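Long-range contacts in DMATS type aromatic prenyltransferase (Streptomyces coelicolor, PDB 6ZRZ), which probably transfers a dimethylallyl group from dimethylallyl diphosphate to C5 of the tryptophan indole, as a prenyltransferase of the ABBA-barrel fold: residues D60-E65 against S345-V350; R79-P84 against A133-L138; T230-F235 against F271-P276. All blocks are in the same frame, centred on the assembly; numbering follows the deposited sequence. Where two conformers were deposited one is given.

Contact 1. Residues D60-E65 against S345-V350. With TRP (tryptophan), chain D.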
loop_
_atom_site.group_PDB
_atom_site.type_symbol
_atom_site.label_atom_id
_atom_site.label_comp_id
_atom_site.label_asym_id
_atom_site.label_seq_id
_atom_site.Cartn_x
_atom_site.Cartn_y
_atom_site.Cartn_z
ATOM N N ASP A 60 -8.121 -7.102 8.507
ATOM C CA ASP A 60 -8.193 -8.315 9.371
ATOM C C ASP A 60 -6.866 -8.540 10.121
ATOM O O ASP A 60 -6.700 -9.614 10.731
ATOM C CB ASP A 60 -8.626 -9.533 8.596
ATOM C CG ASP A 60 -7.581 -10.169 7.724
ATOM O OD1 ASP A 60 -6.532 -9.550 7.501
ATOM O OD2 ASP A 60 -7.859 -11.298 7.259
ATOM N N HIS A 61 -5.975 -7.572 10.097
ATOM C CA HIS A 61 -4.703 -7.551 10.859
ATOM C C HIS A 61 -3.733 -8.576 10.292
ATOM O O HIS A 61 -2.782 -8.906 11.006
ATOM C CB HIS A 61 -4.921 -7.776 12.356
ATOM C CG HIS A 61 -5.969 -6.887 12.906
ATOM N ND1 HIS A 61 -5.764 -5.535 13.043
ATOM C CD2 HIS A 61 -7.252 -7.135 13.283
ATOM C CE1 HIS A 61 -6.890 -4.971 13.527
ATOM N NE2 HIS A 61 -7.821 -5.927 13.671
ATOM N N THR A 62 -3.885 -8.992 9.039
ATOM C CA THR A 62 -2.778 -9.695 8.347
ATOM C C THR A 62 -1.665 -8.704 8.104
ATOM O O THR A 62 -1.930 -7.631 7.618
ATOM C CB THR A 62 -3.165 -10.293 7.007
ATOM O OG1 THR A 62 -4.350 -11.057 7.222
ATOM C CG2 THR A 62 -2.064 -11.189 6.472
ATOM N N PRO A 63 -0.390 -9.007 8.450
ATOM C CA PRO A 63 0.697 -8.037 8.261
ATOM C C PRO A 63 1.327 -8.040 6.864
ATOM O O PRO A 63 2.489 -7.711 6.706
ATOM C CB PRO A 63 1.721 -8.490 9.310
ATOM C CG PRO A 63 1.554 -9.975 9.375
ATOM C CD PRO A 63 0.058 -10.201 9.201
ATOM N N VAL A 64 0.528 -8.425 5.886
ATOM C CA VAL A 64 0.892 -8.505 4.463
ATOM C C VAL A 64 -0.282 -7.980 3.654
ATOM O O VAL A 64 -1.453 -8.307 3.998
ATOM C CB VAL A 64 1.247 -9.948 4.068
ATOM C CG1 VAL A 64 1.547 -10.095 2.604
ATOM C CG2 VAL A 64 2.393 -10.517 4.904
ATOM N N GLU A 65 0.035 -7.197 2.642
ATOM C CA GLU A 65 -0.907 -6.826 1.562
ATOM C C GLU A 65 -0.185 -6.880 0.234
ATOM O O GLU A 65 1.029 -6.609 0.194
ATOM C CB GLU A 65 -1.482 -5.441 1.827
ATOM C CG GLU A 65 -2.580 -5.069 0.876
ATOM C CD GLU A 65 -3.080 -3.644 1.085
ATOM O OE1 GLU A 65 -2.386 -2.698 0.639
ATOM O OE2 GLU A 65 -4.146 -3.505 1.663
ATOM N N SER A 345 -4.676 -10.065 1.746
ATOM C CA SER A 345 -4.310 -11.469 2.049
ATOM C C SER A 345 -5.478 -12.224 2.681
ATOM O O SER A 345 -5.716 -13.378 2.284
ATOM C CB SER A 345 -3.078 -11.527 2.899
ATOM O OG SER A 345 -2.890 -12.857 3.340
ATOM N N GLU A 346 -6.205 -11.605 3.623
ATOM C CA GLU A 346 -7.377 -12.210 4.308
ATOM C C GLU A 346 -6.964 -13.504 5.045
ATOM O O GLU A 346 -7.747 -14.430 5.084
ATOM C CB GLU A 346 -8.498 -12.475 3.290
ATOM C CG GLU A 346 -9.152 -11.204 2.788
ATOM C CD GLU A 346 -10.465 -11.406 2.024
ATOM O OE1 GLU A 346 -10.622 -12.447 1.379
ATOM O OE2 GLU A 346 -11.305 -10.511 2.077
ATOM N N ALA A 347 -5.766 -13.570 5.587
ATOM C CA ALA A 347 -5.285 -14.728 6.375
ATOM C C ALA A 347 -6.183 -14.946 7.596
ATOM O O ALA A 347 -6.189 -16.075 8.151
ATOM C CB ALA A 347 -3.844 -14.508 6.790
ATOM N N TYR A 348 -6.898 -13.915 8.041
ATOM C CA TYR A 348 -7.745 -14.002 9.248
ATOM C C TYR A 348 -9.215 -13.842 8.878
ATOM O O TYR A 348 -10.015 -13.570 9.781
ATOM C CB TYR A 348 -7.248 -13.014 10.294
ATOM C CG TYR A 348 -5.880 -13.338 10.797
ATOM C CD1 TYR A 348 -5.675 -14.456 11.593
ATOM C CD2 TYR A 348 -4.767 -12.604 10.417
ATOM C CE1 TYR A 348 -4.407 -14.786 12.049
ATOM C CE2 TYR A 348 -3.493 -12.950 10.830
ATOM C CZ TYR A 348 -3.319 -14.023 11.694
ATOM O OH TYR A 348 -2.072 -14.378 12.116
ATOM N N THR A 349 -9.568 -14.055 7.626
ATOM C CA THR A 349 -10.975 -14.024 7.170
ATOM C C THR A 349 -11.299 -15.381 6.556
ATOM O O THR A 349 -11.077 -15.533 5.367
ATOM C CB THR A 349 -11.205 -12.863 6.200
ATOM O OG1 THR A 349 -10.611 -11.690 6.751
ATOM C CG2 THR A 349 -12.673 -12.629 5.932
ATOM N N VAL A 350 -11.843 -16.309 7.355
ATOM C CA VAL A 350 -12.038 -17.741 6.974
ATOM C C VAL A 350 -13.532 -18.065 6.903
ATOM O O VAL A 350 -14.305 -17.467 7.657
ATOM C CB VAL A 350 -11.336 -18.677 7.976
ATOM C CG1 VAL A 350 -12.025 -18.673 9.334
ATOM C CG2 VAL A 350 -11.215 -20.104 7.449
HETATM N N TRP D . -5.001 -0.701 5.654
HETATM C CA TRP D . -4.532 0.667 5.985
HETATM C C TRP D . -5.556 1.716 5.524
HETATM O O TRP D . -6.573 1.426 4.853
HETATM C CB TRP D . -3.146 0.941 5.391
HETATM C CG TRP D . -3.022 0.712 3.913
HETATM C CD1 TRP D . -2.691 -0.458 3.279
HETATM C CD2 TRP D . -3.220 1.686 2.871
HETATM N NE1 TRP D . -2.680 -0.272 1.920
HETATM C CE2 TRP D . -2.984 1.034 1.639
HETATM C CE3 TRP D . -3.547 3.046 2.862
HETATM C CZ2 TRP D . -3.088 1.694 0.415
HETATM C CZ3 TRP D . -3.643 3.699 1.655
HETATM C CH2 TRP D . -3.433 3.029 0.446
HETATM O OXT TRP D . -5.363 2.913 5.841
HETATM O O HOH W 1 -6.097 -8.970 4.870
HETATM O O HOH W 2 -4.033 -7.824 3.478
#
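Asp60 meets the turn Glu346-Thr349 with one carboxylate oxygen, OD2. Its CG stands between the backbone N and the carbonyl carbon (chi1 77°), which carries OD2 across to the turn. Asp60 OD2 accepts from Tyr348 N at 2.9 Å. Thr349 OG1 donates to Asp60 OD2 at 2.8 Å, from the opposite face of the carboxylate plane. OD1 turns back to its own segment, where it takes Thr62 N in an Asx turn. The hydroxyl of Thr62 donates to the same oxygen, Thr62 OG1 to Asp60 OD1 being 2.7 Å. A water joins Asp60 OD1 to Glu346 N. Thr62 OG1 also receives a weak bond from Ala347 N, while Thr62 CG2 packs 3.6 Å from Ser345 OG, which is bonded to Gln13 of helix 6-20. At Val64 the strand begins, and a second water links its O to Ser345 N. Glu65 turns to the barrel interior instead, where Glu65 OE1 accepts from NE1 of the bound tryptophan at 2.8 Å. One carboxylate, that of Asp60, thus fixes its own loop through OD1 and holds the type I turn beyond strand 338-344 through OD2. The donors around it would probably favour the ionised form.

Contact 2. Residues R79-P84 against A133-L138. With 6C7 (S-(3-methylbut-2-en-1-yl) trihydrogen thiodiphosphate), chain C.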
loop_
_atom_site.group_PDB
_atom_site.type_symbol
_atom_site.label_atom_id
_atom_site.label_comp_id
_atom_site.label_asym_id
_atom_site.label_seq_id
_atom_site.Cartn_x
_atom_site.Cartn_y
_atom_site.Cartn_z
ATOM N N ARG A 79 3.738 -5.970 -6.134
ATOM C CA ARG A 79 4.400 -5.466 -4.926
ATOM C C ARG A 79 3.805 -6.180 -3.724
ATOM O O ARG A 79 2.678 -6.689 -3.812
ATOM C CB ARG A 79 4.289 -3.944 -4.871
ATOM C CG ARG A 79 4.759 -3.264 -6.159
ATOM C CD ARG A 79 3.683 -3.065 -7.229
ATOM N NE ARG A 79 2.661 -2.278 -6.584
ATOM C CZ ARG A 79 2.712 -0.966 -6.410
ATOM N NH1 ARG A 79 3.680 -0.252 -6.962
ATOM N NH2 ARG A 79 1.751 -0.368 -5.730
ATOM N N VAL A 80 4.593 -6.306 -2.674
ATOM C CA VAL A 80 4.102 -6.813 -1.376
ATOM C C VAL A 80 4.473 -5.809 -0.296
ATOM O O VAL A 80 5.628 -5.295 -0.298
ATOM C CB VAL A 80 4.632 -8.222 -1.055
ATOM C CG1 VAL A 80 6.153 -8.264 -0.997
ATOM C CG2 VAL A 80 3.992 -8.761 0.214
ATOM N N LEU A 81 3.516 -5.518 0.560
ATOM C CA LEU A 81 3.643 -4.609 1.719
ATOM C C LEU A 81 3.666 -5.456 2.971
ATOM O O LEU A 81 2.819 -6.358 3.094
ATOM C CB LEU A 81 2.435 -3.682 1.758
ATOM C CG LEU A 81 2.399 -2.700 2.915
ATOM C CD1 LEU A 81 3.530 -1.693 2.786
ATOM C CD2 LEU A 81 1.063 -1.994 2.973
ATOM N N VAL A 82 4.637 -5.245 3.846
ATOM C CA VAL A 82 4.798 -6.088 5.048
ATOM C C VAL A 82 5.166 -5.192 6.240
ATOM O O VAL A 82 5.792 -4.130 6.067
ATOM C CB VAL A 82 5.852 -7.175 4.805
ATOM C CG1 VAL A 82 7.197 -6.592 4.550
ATOM C CG2 VAL A 82 5.907 -8.144 5.947
ATOM N N GLU A 83 4.813 -5.627 7.407
ATOM C CA GLU A 83 5.226 -5.013 8.668
ATOM C C GLU A 83 6.212 -5.971 9.349
ATOM O O GLU A 83 5.789 -6.910 10.018
ATOM C CB GLU A 83 4.012 -4.734 9.544
ATOM C CG GLU A 83 4.396 -4.118 10.888
ATOM C CD GLU A 83 3.208 -3.800 11.785
ATOM O OE1 GLU A 83 2.763 -4.684 12.433
ATOM O OE2 GLU A 83 2.766 -2.654 11.826
ATOM N N PRO A 84 7.526 -5.783 9.187
ATOM C CA PRO A 84 8.505 -6.765 9.686
ATOM C C PRO A 84 8.508 -6.913 11.216
ATOM O O PRO A 84 8.779 -8.064 11.746
ATOM C CB PRO A 84 9.853 -6.259 9.163
ATOM C CG PRO A 84 9.536 -5.214 8.121
ATOM C CD PRO A 84 8.158 -4.684 8.447
ATOM N N ALA A 133 4.883 1.883 13.033
ATOM C CA ALA A 133 6.265 2.347 13.224
ATOM C C ALA A 133 6.993 2.267 11.896
ATOM O O ALA A 133 7.640 3.282 11.519
ATOM C CB ALA A 133 6.951 1.536 14.303
ATOM N N LEU A 134 6.921 1.132 11.207
ATOM C CA LEU A 134 7.692 0.922 9.948
ATOM C C LEU A 134 7.079 -0.212 9.143
ATOM O O LEU A 134 7.001 -1.329 9.645
ATOM C CB LEU A 134 9.168 0.657 10.281
ATOM C CG LEU A 134 10.126 0.729 9.090
ATOM C CD1 LEU A 134 11.532 1.094 9.517
ATOM C CD2 LEU A 134 10.132 -0.566 8.307
ATOM N N TRP A 135 6.675 0.091 7.918
ATOM C CA TRP A 135 6.285 -0.895 6.915
ATOM C C TRP A 135 7.317 -0.849 5.801
ATOM O O TRP A 135 7.933 0.221 5.573
ATOM C CB TRP A 135 4.886 -0.659 6.389
ATOM C CG TRP A 135 3.804 -0.742 7.429
ATOM C CD1 TRP A 135 3.862 -1.318 8.659
ATOM C CD2 TRP A 135 2.469 -0.265 7.265
ATOM N NE1 TRP A 135 2.641 -1.221 9.282
ATOM C CE2 TRP A 135 1.766 -0.579 8.444
ATOM C CE3 TRP A 135 1.799 0.384 6.218
ATOM C CZ2 TRP A 135 0.439 -0.218 8.628
ATOM C CZ3 TRP A 135 0.477 0.753 6.414
ATOM C CH2 TRP A 135 -0.185 0.429 7.594
ATOM N N CYS A 136 7.431 -1.934 5.085
ATOM C CA CYS A 136 8.320 -2.054 3.906
ATOM C C CYS A 136 7.507 -2.600 2.731
ATOM O O CYS A 136 6.758 -3.587 2.944
ATOM C CB CYS A 136 9.515 -2.916 4.285
ATOM S SG CYS A 136 10.622 -3.257 2.909
ATOM N N ALA A 137 7.603 -1.970 1.571
ATOM C CA ALA A 137 7.014 -2.515 0.345
ATOM C C ALA A 137 8.144 -2.933 -0.588
ATOM O O ALA A 137 9.128 -2.179 -0.717
ATOM C CB ALA A 137 6.074 -1.531 -0.299
ATOM N N LEU A 138 8.024 -4.129 -1.138
ATOM C CA LEU A 138 8.988 -4.699 -2.127
ATOM C C LEU A 138 8.302 -4.765 -3.480
ATOM O O LEU A 138 7.237 -5.400 -3.570
ATOM C CB LEU A 138 9.425 -6.080 -1.671
ATOM C CG LEU A 138 10.024 -6.126 -0.263
ATOM C CD1 LEU A 138 10.157 -7.539 0.233
ATOM C CD2 LEU A 138 11.333 -5.419 -0.228
HETATM O O4 6C7 C . 3.992 5.039 -6.217
HETATM P P1 6C7 C . 4.000 3.528 -5.599
HETATM O O6 6C7 C . 3.238 2.564 -6.419
HETATM O O5 6C7 C . 5.577 3.119 -5.480
HETATM O O2 6C7 C . 3.516 3.615 -4.047
HETATM P P3 6C7 C . 2.153 2.916 -3.513
HETATM O O8 6C7 C . 1.007 3.725 -4.304
HETATM O O7 6C7 C . 2.040 1.462 -3.766
HETATM S S9 6C7 C . 1.993 3.388 -1.774
HETATM C C10 6C7 C . 0.404 2.651 -1.351
HETATM C C11 6C7 C . 0.698 1.838 -0.061
HETATM C C12 6C7 C . 0.466 2.422 1.351
HETATM C C13 6C7 C . 0.789 1.576 2.564
HETATM C C14 6C7 C . -0.051 3.842 1.589
HETATM O O HOH W 3 4.918 -0.841 12.348
#
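Trp135 reaches across to Leu81 and Glu83 on the neighbouring strand. Trp135 CB lies 4.0 Å from Leu81 CD1 and also near Val82 O. CG is anti to the carbonyl carbon (chi1 -61°), and the indole extends into the barrel, where it also touches the bound tryptophan. Trp135 CD1 rests 3.5 Å from Glu83 CB. Trp135 NE1 donates to Glu83 OE2 at 2.9 Å, an acceptor almost in the indole plane. The carboxylate is turned 49° from that plane, and its OE1 is bonded to Thr55. On the six-membered ring, CE3 approaches Leu81 CD2, and Trp135 CZ3 lies 3.9 Å from C13 of the thiodiphosphate ligand, which sits at the ring edge. Leu81 CD2 is 3.6 Å from the same C13 methyl, so the two side chains line the prenyl pocket together. Arg79 NH1 donates to ligand O6 at 2.9 Å, while its NE is bonded to Ser67 OG. The backbones form a regular antiparallel ladder, with Val80-Leu138 and Val82-Cys136 as hydrogen-bonded pairs. Leu81-Ala137 is the non-hydrogen-bonded pair between them. The ladder joins strands 77-82 and 135-139 of the barrel, flanked by strands 64-70 and 147-152. Val80, Val82, Cys136 and Leu138 face outward, onto helices 25-39 and 91-109.

Contact 3. Residues T230-F235 against F271-P276. With 6C7 (S-(3-methylbut-2-en-1-yl) trihydrogen thiodiphosphate), chain C.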
loop_
_atom_site.group_PDB
_atom_site.type_symbol
_atom_site.label_atom_id
_atom_site.label_comp_id
_atom_site.label_asym_id
_atom_site.label_seq_id
_atom_site.Cartn_x
_atom_site.Cartn_y
_atom_site.Cartn_z
ATOM N N THR A 230 -10.263 15.961 -15.310
ATOM C CA THR A 230 -11.366 15.092 -15.803
ATOM C C THR A 230 -11.016 13.612 -15.562
ATOM O O THR A 230 -11.952 12.836 -15.331
ATOM C CB THR A 230 -11.709 15.384 -17.274
ATOM O OG1 THR A 230 -10.498 15.471 -18.029
ATOM C CG2 THR A 230 -12.492 16.666 -17.436
ATOM N N ALA A 231 -9.734 13.229 -15.630
ATOM C CA ALA A 231 -9.286 11.825 -15.409
ATOM C C ALA A 231 -9.440 11.506 -13.922
ATOM O O ALA A 231 -9.849 10.380 -13.587
ATOM C CB ALA A 231 -7.868 11.617 -15.854
ATOM N N VAL A 232 -9.110 12.468 -13.074
ATOM C CA VAL A 232 -9.242 12.327 -11.595
ATOM C C VAL A 232 -10.723 12.197 -11.256
ATOM O O VAL A 232 -11.064 11.285 -10.517
ATOM C CB VAL A 232 -8.556 13.484 -10.850
ATOM C CG1 VAL A 232 -8.809 13.425 -9.354
ATOM C CG2 VAL A 232 -7.069 13.519 -11.132
ATOM N N GLU A 233 -11.597 13.060 -11.800
ATOM C CA GLU A 233 -13.052 12.999 -11.483
ATOM C C GLU A 233 -13.665 11.701 -12.016
ATOM O O GLU A 233 -14.543 11.158 -11.354
ATOM C CB GLU A 233 -13.803 14.210 -12.042
ATOM C CG GLU A 233 -13.427 15.476 -11.323
ATOM C CD GLU A 233 -14.137 16.733 -11.762
ATOM O OE1 GLU A 233 -14.229 16.965 -12.994
ATOM O OE2 GLU A 233 -14.564 17.500 -10.873
ATOM N N GLY A 234 -13.242 11.245 -13.179
ATOM C CA GLY A 234 -13.781 10.024 -13.784
ATOM C C GLY A 234 -13.434 8.809 -12.931
ATOM O O GLY A 234 -14.310 7.987 -12.698
ATOM N N PHE A 235 -12.181 8.730 -12.482
ATOM C CA PHE A 235 -11.661 7.644 -11.617
ATOM C C PHE A 235 -12.443 7.649 -10.302
ATOM O O PHE A 235 -12.923 6.579 -9.845
ATOM C CB PHE A 235 -10.152 7.801 -11.388
ATOM C CG PHE A 235 -9.623 6.966 -10.244
ATOM C CD1 PHE A 235 -9.603 5.579 -10.324
ATOM C CD2 PHE A 235 -9.192 7.560 -9.071
ATOM C CE1 PHE A 235 -9.135 4.817 -9.268
ATOM C CE2 PHE A 235 -8.730 6.792 -8.024
ATOM C CZ PHE A 235 -8.707 5.425 -8.123
ATOM N N PHE A 271 1.571 12.459 -8.414
ATOM C CA PHE A 271 0.327 12.519 -7.636
ATOM C C PHE A 271 -0.426 11.213 -7.810
ATOM O O PHE A 271 -0.599 10.757 -8.948
ATOM C CB PHE A 271 -0.551 13.679 -8.095
ATOM C CG PHE A 271 -1.944 13.654 -7.536
ATOM C CD1 PHE A 271 -2.177 13.999 -6.222
ATOM C CD2 PHE A 271 -3.011 13.228 -8.301
ATOM C CE1 PHE A 271 -3.456 13.957 -5.690
ATOM C CE2 PHE A 271 -4.301 13.188 -7.768
ATOM C CZ PHE A 271 -4.515 13.556 -6.464
ATOM N N THR A 272 -0.878 10.627 -6.707
ATOM C CA THR A 272 -1.725 9.425 -6.733
ATOM C C THR A 272 -2.952 9.698 -5.865
ATOM O O THR A 272 -2.773 10.276 -4.713
ATOM C CB THR A 272 -0.978 8.170 -6.244
ATOM O OG1 THR A 272 0.182 7.913 -7.056
ATOM C CG2 THR A 272 -1.870 6.946 -6.266
ATOM N N LEU A 273 -4.125 9.296 -6.345
ATOM C CA LEU A 273 -5.349 9.271 -5.529
ATOM C C LEU A 273 -5.716 7.824 -5.192
ATOM O O LEU A 273 -5.844 7.008 -6.111
ATOM C CB LEU A 273 -6.489 9.975 -6.262
ATOM C CG LEU A 273 -7.814 10.005 -5.507
ATOM C CD1 LEU A 273 -7.667 10.727 -4.177
ATOM C CD2 LEU A 273 -8.903 10.667 -6.342
ATOM N N TYR A 274 -5.894 7.537 -3.915
ATOM C CA TYR A 274 -6.332 6.213 -3.413
ATOM C C TYR A 274 -7.772 6.267 -2.914
ATOM O O TYR A 274 -8.107 7.078 -2.008
ATOM C CB TYR A 274 -5.441 5.751 -2.265
ATOM C CG TYR A 274 -3.959 5.763 -2.569
ATOM C CD1 TYR A 274 -3.260 4.592 -2.887
ATOM C CD2 TYR A 274 -3.236 6.942 -2.466
ATOM C CE1 TYR A 274 -1.894 4.631 -3.171
ATOM C CE2 TYR A 274 -1.877 6.986 -2.704
ATOM C CZ TYR A 274 -1.204 5.838 -3.064
ATOM O OH TYR A 274 0.116 5.944 -3.350
ATOM N N ILE A 275 -8.612 5.396 -3.432
ATOM C CA ILE A 275 -10.008 5.247 -2.988
ATOM C C ILE A 275 -10.211 3.858 -2.371
ATOM O O ILE A 275 -9.974 2.852 -3.017
ATOM C CB ILE A 275 -10.965 5.540 -4.147
ATOM C CG1 ILE A 275 -10.795 6.991 -4.597
ATOM C CG2 ILE A 275 -12.393 5.217 -3.731
ATOM C CD1 ILE A 275 -11.646 7.398 -5.769
ATOM N N PRO A 276 -10.644 3.783 -1.093
ATOM C CA PRO A 276 -10.891 2.501 -0.412
ATOM C C PRO A 276 -12.208 1.858 -0.862
ATOM O O PRO A 276 -13.177 1.841 -0.148
ATOM C CB PRO A 276 -10.919 2.885 1.057
ATOM C CG PRO A 276 -11.441 4.308 1.026
ATOM C CD PRO A 276 -10.931 4.933 -0.254
HETATM O O4 6C7 C . 3.992 5.039 -6.217
HETATM P P1 6C7 C . 4.000 3.528 -5.599
HETATM O O6 6C7 C . 3.238 2.564 -6.419
HETATM O O5 6C7 C . 5.577 3.119 -5.480
HETATM O O2 6C7 C . 3.516 3.615 -4.047
HETATM P P3 6C7 C . 2.153 2.916 -3.513
HETATM O O8 6C7 C . 1.007 3.725 -4.304
HETATM O O7 6C7 C . 2.040 1.462 -3.766
HETATM S S9 6C7 C . 1.993 3.388 -1.774
HETATM C C10 6C7 C . 0.404 2.651 -1.351
HETATM C C11 6C7 C . 0.698 1.838 -0.061
HETATM C C12 6C7 C . 0.466 2.422 1.351
HETATM C C13 6C7 C . 0.789 1.576 2.564
HETATM C C14 6C7 C . -0.051 3.842 1.589
#
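Phe235 and Ile275 come at each other from opposite directions, one from the helix and one from the strand. Phe235 CG is anti to the backbone N (chi1 165°), which carries the ring off the helix to the strand. Phe235 CE2 lies 3.7 Å from Ile275 CD1. The same Phe235 CE2 is 3.5 Å from Leu273 O, so the ring touches backbone as well as side chain. Both approaches to the ring are oblique. Leu273 also crosses the Phe235 side chain at a slant, with Leu273 CD2 4.1 Å from Phe235 CD2. Against Val232 it runs at about a right angle, and Leu273 CD2 is 4.1 Å from Val232 CG1. One methyl of Leu273, CD2, thus touches both Val232 and Phe235, about one helical turn apart. This is a layer of the ABBA barrel, in which helices wrap a closed antiparallel sheet and the ligands occupy its centre. Helix 229-240 packs on strand 270-275 here, with the two short axes 15° from parallel and 10.4 Å apart. The strand alternates its sides. Phe271, Leu273 and Ile275 turn to the helix, while Tyr274 turns inward, and Tyr274 OH donates to O8 of the thiodiphosphate ligand at 2.6 Å. Farther along the helix side, Val232 CG2 reaches the Phe271 ring obliquely, 4.4 Å from Phe271 CE2. Leu329 of strand 324-332 touches Phe235, and Ala217 of helix 214-218 touches both Val232 and Leu273.

How the contacts relate
From the N terminus, the chain enters contact 1 at residues 60-65, then runs on through strand 64-70 and into the next strand, 77-82. Contact 2 closes first, when strand 135-139 pairs with strand 77-82 after an excursion that includes helix 91-109. Contact 3 follows in series, closing between helix 229-240 and strand 270-275. Contact 1 closes last, at 345-350, so its loop encloses both others. Contacts 1 and 2 touch through neighbouring strands, with Glu65 O 2.7 Å from Leu81 N. Contacts 2 and 3 both reach the thiodiphosphate ligand. Contact 2 joins two barrel strands, contact 3 sets helix 229-240 on the sheet, and contact 1 ties the loop after the last strand to the start of the first.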